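Local coordinates for AlgW protein (Pseudomonas aeruginosa, PDB 7CO3) that probably acts as an HtrA-type serine endopeptidase, combining a trypsin-like protease domain with a PDZ domain, at residues B[116-121]-B[157-162]; B[121-126]-B[151-156]. The protein carries 1 engineered substitution. One frame throughout, in Å; residues are numbered along the deposited sequence.

Interaction 1 of 2, residues B[116-121]-B[157-162]; sequences GYLLTN and LKIDLK
Two neighbouring strands of the six-stranded antiparallel barrel in the trypsin-like domain, 117-120 and 154-158, meet through the pairs Tyr117-Lys158 and Leu118-Leu157. The second is a hydrogen-bonded pair: Leu118 N donates a hydrogen bond to Leu157 O at 2.8 Å, and Leu157 N donates one back to Leu118 O at 2.9 Å. The second bond is the straighter of the two, 170° at the hydrogen, with the donor lying in the carbonyl plane. Tyr117-Lys158 is a non-hydrogen-bonded pair, and there the backbones also meet through CA-H...O contacts, such as that from Tyr117 CA to Leu157 O at 3.3 Å. One step further, Ile159 N reaches Gly116 O at 2.8 Å, just before strand 117-120 begins.

In this pair the two faces of the sheet differ in chemistry. On the face of Tyr117 and Lys158, the lysine's CG comes obliquely to Tyr117 CE1, 3.6 Å away. Bends at chi2 (-83°) and chi4 then fold the chain back, placing Lys158 NZ over the ring face, 4.9 Å from the Tyr117 ring centroid, in a cation-pi contact. The same ammonium is hydrogen-bonded to Glu115 O, which helps to hold it there, while Ile272 of helix 261-274 also packs against the tyrosine.

The face of Leu118 and Leu157 is apolar and belongs to the buried part of the barrel. Leu118 CD1 lies 3.8 Å from Ile159 CG1, the two side chains crossing at about a right angle, and Thr120 CG2 rests 4.1 Å from Leu157 CG. With its methyl given to this packing, Thr120 turns OG1 anti to the backbone N (chi1 179°), where it is hydrogen-bonded to Ser108 O of the preceding strand, 104-113.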
ATOM      1  N   GLY B 116      27.982  11.925  15.994  1.00 50.04           N
ATOM      2  CA  GLY B 116      28.054  11.496  14.609  1.00 40.91           C
ATOM      3  C   GLY B 116      28.043  10.002  14.347  1.00 39.10           C
ATOM      4  O   GLY B 116      28.525   9.578  13.291  1.00 41.20           O
ATOM      5  N   TYR B 117      27.522   9.193  15.266  1.00 35.58           N
ATOM      6  CA  TYR B 117      27.332   7.772  15.016  1.00 36.06           C
ATOM      7  C   TYR B 117      25.966   7.519  14.353  1.00 34.02           C
ATOM      8  O   TYR B 117      24.955   8.134  14.715  1.00 28.06           O
ATOM      9  CB  TYR B 117      27.435   6.970  16.317  1.00 44.14           C
ATOM     10  CG  TYR B 117      28.846   6.957  16.887  1.00 44.12           C
ATOM     11  CD1 TYR B 117      29.891   6.379  16.178  1.00 47.84           C
ATOM     12  CD2 TYR B 117      29.133   7.525  18.131  1.00 48.45           C
ATOM     13  CE1 TYR B 117      31.185   6.360  16.689  1.00 51.18           C
ATOM     14  CE2 TYR B 117      30.439   7.495  18.658  1.00 52.90           C
ATOM     15  CZ  TYR B 117      31.449   6.921  17.926  1.00 49.59           C
ATOM     16  OH  TYR B 117      32.742   6.897  18.408  1.00 59.81           O
ATOM     17  N   LEU B 118      25.945   6.598  13.398  1.00 35.15           N
ATOM     18  CA  LEU B 118      24.755   6.333  12.602  1.00 30.13           C
ATOM     19  C   LEU B 118      24.574   4.846  12.537  1.00 27.30           C
ATOM     20  O   LEU B 118      25.555   4.109  12.416  1.00 27.24           O
ATOM     21  CB  LEU B 118      24.844   6.918  11.174  1.00 31.29           C
ATOM     22  CG  LEU B 118      24.751   8.445  11.052  1.00 29.17           C
ATOM     23  CD1 LEU B 118      26.125   9.042  11.000  1.00 37.81           C
ATOM     24  CD2 LEU B 118      23.964   8.914   9.825  1.00 36.87           C
ATOM     25  N   LEU B 119      23.317   4.418  12.627  1.00 23.76           N
ATOM     26  CA  LEU B 119      22.925   3.047  12.357  1.00 23.35           C
ATOM     27  C   LEU B 119      22.349   2.914  10.934  1.00 26.24           C
ATOM     28  O   LEU B 119      21.643   3.810  10.447  1.00 27.03           O
ATOM     29  CB  LEU B 119      21.885   2.609  13.388  1.00 23.86           C
ATOM     30  CG  LEU B 119      22.331   1.740  14.568  1.00 28.66           C
ATOM     31  CD1 LEU B 119      21.210   1.602  15.556  1.00 28.76           C
ATOM     32  CD2 LEU B 119      22.847   0.369  14.124  1.00 28.67           C
ATOM     33  N   THR B 120      22.650   1.793  10.283  1.00 24.94           N
ATOM     34  CA  THR B 120      22.069   1.409   8.994  1.00 26.86           C
ATOM     35  C   THR B 120      22.122  -0.113   8.910  1.00 23.42           C
ATOM     36  O   THR B 120      22.562  -0.776   9.857  1.00 28.25           O
ATOM     37  CB  THR B 120      22.807   2.078   7.823  1.00 32.36           C
ATOM     38  OG1 THR B 120      22.224   1.644   6.594  1.00 24.88           O
ATOM     39  CG2 THR B 120      24.331   1.685   7.815  1.00 24.36           C
ATOM     40  N   ASN B 121      21.675  -0.692   7.780  1.00 26.56           N
ATOM     41  CA  ASN B 121      21.779  -2.141   7.604  1.00 25.76           C
ATOM     42  C   ASN B 121      23.150  -2.579   7.092  1.00 25.38           C
ATOM     43  O   ASN B 121      23.794  -1.878   6.314  1.00 25.24           O
ATOM     44  CB  ASN B 121      20.747  -2.699   6.610  1.00 25.64           C
ATOM     45  CG  ASN B 121      19.313  -2.660   7.123  1.00 27.75           C
ATOM     46  OD1 ASN B 121      18.405  -2.287   6.387  1.00 27.88           O
ATOM     47  ND2 ASN B 121      19.106  -3.031   8.382  1.00 24.70           N
ATOM     48  N   LEU B 157      28.212   3.501  11.417  1.00 28.20           N
ATOM     49  CA  LEU B 157      28.986   4.481  10.686  1.00 35.61           C
ATOM     50  C   LEU B 157      29.285   5.638  11.631  1.00 34.48           C
ATOM     51  O   LEU B 157      28.573   5.861  12.612  1.00 35.13           O
ATOM     52  CB  LEU B 157      28.214   5.036   9.468  1.00 29.51           C
ATOM     53  CG  LEU B 157      27.636   4.099   8.393  1.00 33.21           C
ATOM     54  CD1 LEU B 157      26.857   4.928   7.317  1.00 29.96           C
ATOM     55  CD2 LEU B 157      28.739   3.281   7.770  1.00 31.08           C
ATOM     56  N   LYS B 158      30.309   6.403  11.284  1.00 44.40           N
ATOM     57  CA  LYS B 158      30.726   7.585  12.024  1.00 48.57           C
ATOM     58  C   LYS B 158      31.000   8.706  11.042  1.00 38.50           C
ATOM     59  O   LYS B 158      31.659   8.491  10.021  1.00 39.54           O
ATOM     60  CB  LYS B 158      31.993   7.301  12.863  1.00 46.93           C
ATOM     61  CG  LYS B 158      32.312   8.374  13.933  1.00 49.91           C
ATOM     62  CD  LYS B 158      33.071   9.577  13.357  1.00 63.66           C
ATOM     63  CE  LYS B 158      33.723  10.414  14.441  1.00 65.76           C
ATOM     64  NZ  LYS B 158      32.799  10.638  15.586  1.00 66.09           N
ATOM     65  N   ILE B 159      30.517   9.903  11.368  1.00 44.88           N
ATOM     66  CA  ILE B 159      30.795  11.102  10.597  1.00 46.17           C
ATOM     67  C   ILE B 159      31.309  12.188  11.534  1.00 51.48           C
ATOM     68  O   ILE B 159      31.074  12.152  12.744  1.00 48.00           O
ATOM     69  CB  ILE B 159      29.557  11.579   9.797  1.00 45.57           C
ATOM     70  CG1 ILE B 159      28.389  12.031  10.708  1.00 44.65           C
ATOM     71  CG2 ILE B 159      29.092  10.459   8.818  1.00 40.18           C
ATOM     72  CD1 ILE B 159      27.220  12.699   9.918  1.00 44.73           C
ATOM     73  N   ASP B 160      32.011  13.155  10.954  1.00 58.13           N
ATOM     74  CA  ASP B 160      32.612  14.283  11.665  1.00 66.28           C
ATOM     75  C   ASP B 160      31.908  15.552  11.195  1.00 67.37           C
ATOM     76  O   ASP B 160      32.261  16.116  10.158  1.00 76.75           O
ATOM     77  CB  ASP B 160      34.114  14.331  11.402  1.00 83.57           C
ATOM     78  CG  ASP B 160      34.790  15.556  11.997  1.00102.94           C
ATOM     79  OD1 ASP B 160      34.607  15.807  13.208  1.00108.26           O
ATOM     80  OD2 ASP B 160      35.517  16.255  11.259  1.00108.64           O
ATOM     81  N   LEU B 161      30.910  15.994  11.962  1.00 62.90           N
ATOM     82  CA  LEU B 161      30.056  17.114  11.581  1.00 58.86           C
ATOM     83  C   LEU B 161      29.436  17.719  12.834  1.00 58.90           C
ATOM     84  O   LEU B 161      29.133  17.008  13.796  1.00 59.24           O
ATOM     85  CB  LEU B 161      28.959  16.659  10.605  1.00 58.49           C
ATOM     86  CG  LEU B 161      29.279  16.641   9.104  1.00 57.29           C
ATOM     87  CD1 LEU B 161      28.034  16.473   8.249  1.00 55.13           C
ATOM     88  CD2 LEU B 161      30.005  17.915   8.699  1.00 57.59           C
ATOM     89  N   LYS B 162      29.221  19.030  12.805  1.00 63.87           N
ATOM     90  CA  LYS B 162      28.802  19.790  13.978  1.00 64.13           C
ATOM     91  C   LYS B 162      27.293  20.011  13.995  1.00 62.55           C
ATOM     92  O   LYS B 162      26.629  20.019  12.953  1.00 59.44           O
ATOM     93  CB  LYS B 162      29.514  21.157  14.038  1.00 69.05           C
ATOM     94  CG  LYS B 162      28.735  22.304  13.370  1.00 79.91           C
ATOM     95  CD  LYS B 162      29.389  23.689  13.548  1.00 94.14           C
ATOM     96  CE  LYS B 162      28.802  24.500  14.716  1.00 88.45           C
ATOM     97  NZ  LYS B 162      27.631  25.338  14.324  1.00 88.77           N
TER

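Interaction 2 of 2, residues B[121-126]-B[151-156]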
ATOM      1  N   ASN B 121      21.675  -0.692   7.780  1.00 26.56           N
ATOM      2  CA  ASN B 121      21.779  -2.141   7.604  1.00 25.76           C
ATOM      3  C   ASN B 121      23.150  -2.579   7.092  1.00 25.38           C
ATOM      4  O   ASN B 121      23.794  -1.878   6.314  1.00 25.24           O
ATOM      5  CB  ASN B 121      20.747  -2.699   6.610  1.00 25.64           C
ATOM      6  CG  ASN B 121      19.313  -2.660   7.123  1.00 27.75           C
ATOM      7  OD1 ASN B 121      18.405  -2.287   6.387  1.00 27.88           O
ATOM      8  ND2 ASN B 121      19.106  -3.031   8.382  1.00 24.70           N
ATOM      9  N   ASN B 122      23.556  -3.797   7.482  1.00 26.44           N
ATOM     10  CA  ASN B 122      24.795  -4.359   6.947  1.00 28.71           C
ATOM     11  C   ASN B 122      24.743  -4.458   5.430  1.00 31.75           C
ATOM     12  O   ASN B 122      25.697  -4.078   4.742  1.00 28.66           O
ATOM     13  CB  ASN B 122      25.091  -5.744   7.530  1.00 32.13           C
ATOM     14  CG  ASN B 122      26.399  -6.298   7.010  1.00 30.40           C
ATOM     15  OD1 ASN B 122      27.393  -5.566   6.931  1.00 30.21           O
ATOM     16  ND2 ASN B 122      26.398  -7.563   6.610  1.00 30.13           N
ATOM     17  N   HIS B 123      23.626  -4.957   4.882  1.00 30.54           N
ATOM     18  CA  HIS B 123      23.588  -5.156   3.437  1.00 30.39           C
ATOM     19  C   HIS B 123      23.672  -3.861   2.659  1.00 29.18           C
ATOM     20  O   HIS B 123      23.920  -3.916   1.455  1.00 36.41           O
ATOM     21  CB  HIS B 123      22.350  -5.930   3.000  1.00 38.71           C
ATOM     22  CG  HIS B 123      21.054  -5.195   3.186  1.00 41.20           C
ATOM     23  ND1 HIS B 123      20.466  -4.462   2.174  1.00 38.94           N
ATOM     24  CD2 HIS B 123      20.170  -5.190   4.220  1.00 35.22           C
ATOM     25  CE1 HIS B 123      19.292  -4.004   2.592  1.00 40.18           C
ATOM     26  NE2 HIS B 123      19.096  -4.422   3.835  1.00 37.84           N
ATOM     27  N   VAL B 124      23.490  -2.706   3.295  1.00 26.70           N
ATOM     28  CA  VAL B 124      23.586  -1.453   2.546  1.00 28.49           C
ATOM     29  C   VAL B 124      25.042  -1.059   2.333  1.00 35.63           C
ATOM     30  O   VAL B 124      25.412  -0.557   1.267  1.00 30.99           O
ATOM     31  CB  VAL B 124      22.805  -0.336   3.263  1.00 26.48           C
ATOM     32  CG1 VAL B 124      23.185   1.047   2.735  1.00 31.80           C
ATOM     33  CG2 VAL B 124      21.308  -0.542   3.126  1.00 33.83           C
ATOM     34  N   THR B 125      25.885  -1.262   3.352  1.00 33.68           N
ATOM     35  CA  THR B 125      27.251  -0.757   3.358  1.00 34.27           C
ATOM     36  C   THR B 125      28.296  -1.845   3.178  1.00 36.41           C
ATOM     37  O   THR B 125      29.474  -1.522   3.004  1.00 41.34           O
ATOM     38  CB  THR B 125      27.544  -0.018   4.668  1.00 37.52           C
ATOM     39  OG1 THR B 125      26.995  -0.753   5.768  1.00 26.88           O
ATOM     40  CG2 THR B 125      26.970   1.377   4.656  1.00 33.92           C
ATOM     41  N   ALA B 126      27.899  -3.110   3.240  1.00 36.58           N
ATOM     42  CA  ALA B 126      28.816  -4.237   3.167  1.00 36.53           C
ATOM     43  C   ALA B 126      29.686  -4.172   1.908  1.00 40.05           C
ATOM     44  O   ALA B 126      29.175  -4.135   0.786  1.00 35.69           O
ATOM     45  CB  ALA B 126      28.024  -5.531   3.200  1.00 36.43           C
ATOM     46  N   GLU B 151      25.070 -10.796  11.335  1.00 43.65           N
ATOM     47  CA  GLU B 151      24.089 -11.760  11.810  1.00 40.32           C
ATOM     48  C   GLU B 151      22.847 -11.076  12.355  1.00 36.48           C
ATOM     49  O   GLU B 151      21.866 -11.756  12.637  1.00 35.44           O
ATOM     50  CB  GLU B 151      24.722 -12.708  12.816  1.00 49.57           C
ATOM     51  CG  GLU B 151      26.011 -13.351  12.269  1.00 54.14           C
ATOM     52  CD  GLU B 151      26.227 -14.784  12.739  1.00 65.34           C
ATOM     53  OE1 GLU B 151      25.298 -15.611  12.605  1.00 66.56           O
ATOM     54  OE2 GLU B 151      27.343 -15.091  13.215  1.00 77.17           O
ATOM     55  N   THR B 152      22.858  -9.750  12.507  1.00 35.37           N
ATOM     56  CA  THR B 152      21.613  -9.018  12.711  1.00 42.11           C
ATOM     57  C   THR B 152      21.287  -8.080  11.561  1.00 32.00           C
ATOM     58  O   THR B 152      20.326  -7.321  11.675  1.00 29.30           O
ATOM     59  CB  THR B 152      21.652  -8.205  14.002  1.00 33.12           C
ATOM     60  OG1 THR B 152      22.686  -7.230  13.889  1.00 29.59           O
ATOM     61  CG2 THR B 152      21.896  -9.086  15.230  1.00 36.58           C
ATOM     62  N   ASP B 153      22.103  -8.072  10.502  1.00 30.85           N
ATOM     63  CA  ASP B 153      22.016  -7.089   9.409  1.00 35.32           C
ATOM     64  C   ASP B 153      22.117  -5.653   9.916  1.00 29.65           C
ATOM     65  O   ASP B 153      21.328  -4.782   9.523  1.00 27.58           O
ATOM     66  CB  ASP B 153      20.731  -7.285   8.588  1.00 35.93           C
ATOM     67  CG  ASP B 153      20.798  -6.623   7.196  1.00 31.05           C
ATOM     68  OD1 ASP B 153      21.892  -6.150   6.790  1.00 29.95           O
ATOM     69  OD2 ASP B 153      19.744  -6.554   6.515  1.00 28.33           O
ATOM     70  N   LEU B 154      23.110  -5.373  10.767  1.00 27.23           N
ATOM     71  CA  LEU B 154      23.314  -3.996  11.215  1.00 28.42           C
ATOM     72  C   LEU B 154      24.742  -3.537  10.960  1.00 27.22           C
ATOM     73  O   LEU B 154      25.670  -4.341  10.858  1.00 29.30           O
ATOM     74  CB  LEU B 154      22.950  -3.814  12.713  1.00 29.74           C
ATOM     75  CG  LEU B 154      21.439  -4.004  13.017  1.00 28.88           C
ATOM     76  CD1 LEU B 154      21.142  -4.150  14.519  1.00 26.08           C
ATOM     77  CD2 LEU B 154      20.639  -2.823  12.456  1.00 23.67           C
ATOM     78  N   ALA B 155      24.912  -2.229  10.858  1.00 27.10           N
ATOM     79  CA  ALA B 155      26.244  -1.672  10.711  1.00 30.19           C
ATOM     80  C   ALA B 155      26.240  -0.292  11.330  1.00 31.41           C
ATOM     81  O   ALA B 155      25.198   0.354  11.425  1.00 30.05           O
ATOM     82  CB  ALA B 155      26.705  -1.613   9.249  1.00 29.38           C
ATOM     83  N   VAL B 156      27.406   0.132  11.813  1.00 31.78           N
ATOM     84  CA  VAL B 156      27.573   1.431  12.449  1.00 30.66           C
ATOM     85  C   VAL B 156      28.553   2.239  11.629  1.00 30.25           C
ATOM     86  O   VAL B 156      29.595   1.722  11.207  1.00 34.87           O
ATOM     87  CB  VAL B 156      28.060   1.307  13.908  1.00 30.47           C
ATOM     88  CG1 VAL B 156      28.244   2.669  14.485  1.00 27.07           C
ATOM     89  CG2 VAL B 156      27.072   0.522  14.736  1.00 31.03           C
TER
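Asp153 O is gripped by two donors, Asn121 ND2 at 3.1 Å and Asn122 N at 3.2 Å, and they approach it quite differently. The amide comes almost head-on to the oxygen, 170° at the C=O, whereas Asn122 N sits above the carbonyl plane. This is the region of the trypsin-like fold where the catalytic histidine and aspartate normally lie, and His123 and Asp153 probably hold those places in the triad; the engineered Ala227 touches both Asn121 and His123.

Asp153 also uses its side chain on the short helix 122-125. A chi1 of -161°, which sets CG opposite the main-chain nitrogen, carries the carboxylate to the first turn of the helix, where His123 N binds Asp153 OD1 at 2.8 Å. Asn122 CB lies 3.3 Å from the same Asp153 OD1. The Asn121 amide stacks on the carboxylate, their planes 22° apart, and is further held by a bond from ND2 to Thr243 OG1. The aspartate thus meets the start of the helix with both its main-chain and side-chain oxygens.

The backbone of Asp153 is itself unusual: with positive phi, it forms with Leu154 a G1 beta bulge facing Asp149, at the start of strand 154-158. Just beyond, Ala155 points its methyl toward the helix, with CB 3.6 Å from Thr125 OG1.

In the fold
Both interactions draw on strand 154-158, and their centres lie about 14 Å apart. Strand 117-120 of interaction 1 runs directly into helix 122-125 of interaction 2, with Asn121 common to both; in chain order 116-121, 121-126, 151-156 and 157-162 follow one another, which nests interaction 2 inside the loop closed by interaction 1. The two are joined by a probable hydrogen bond between Thr120 O and Ala155 N, 2.9 Å apart, and by packing of Leu119 against Ala155. Together they illustrate how adjacent barrel strands can place separate parts of a likely active site: the helix after strand 117-120 and the turn leading into strand 154-158 carry the presumed catalytic histidine and aspartate to each other.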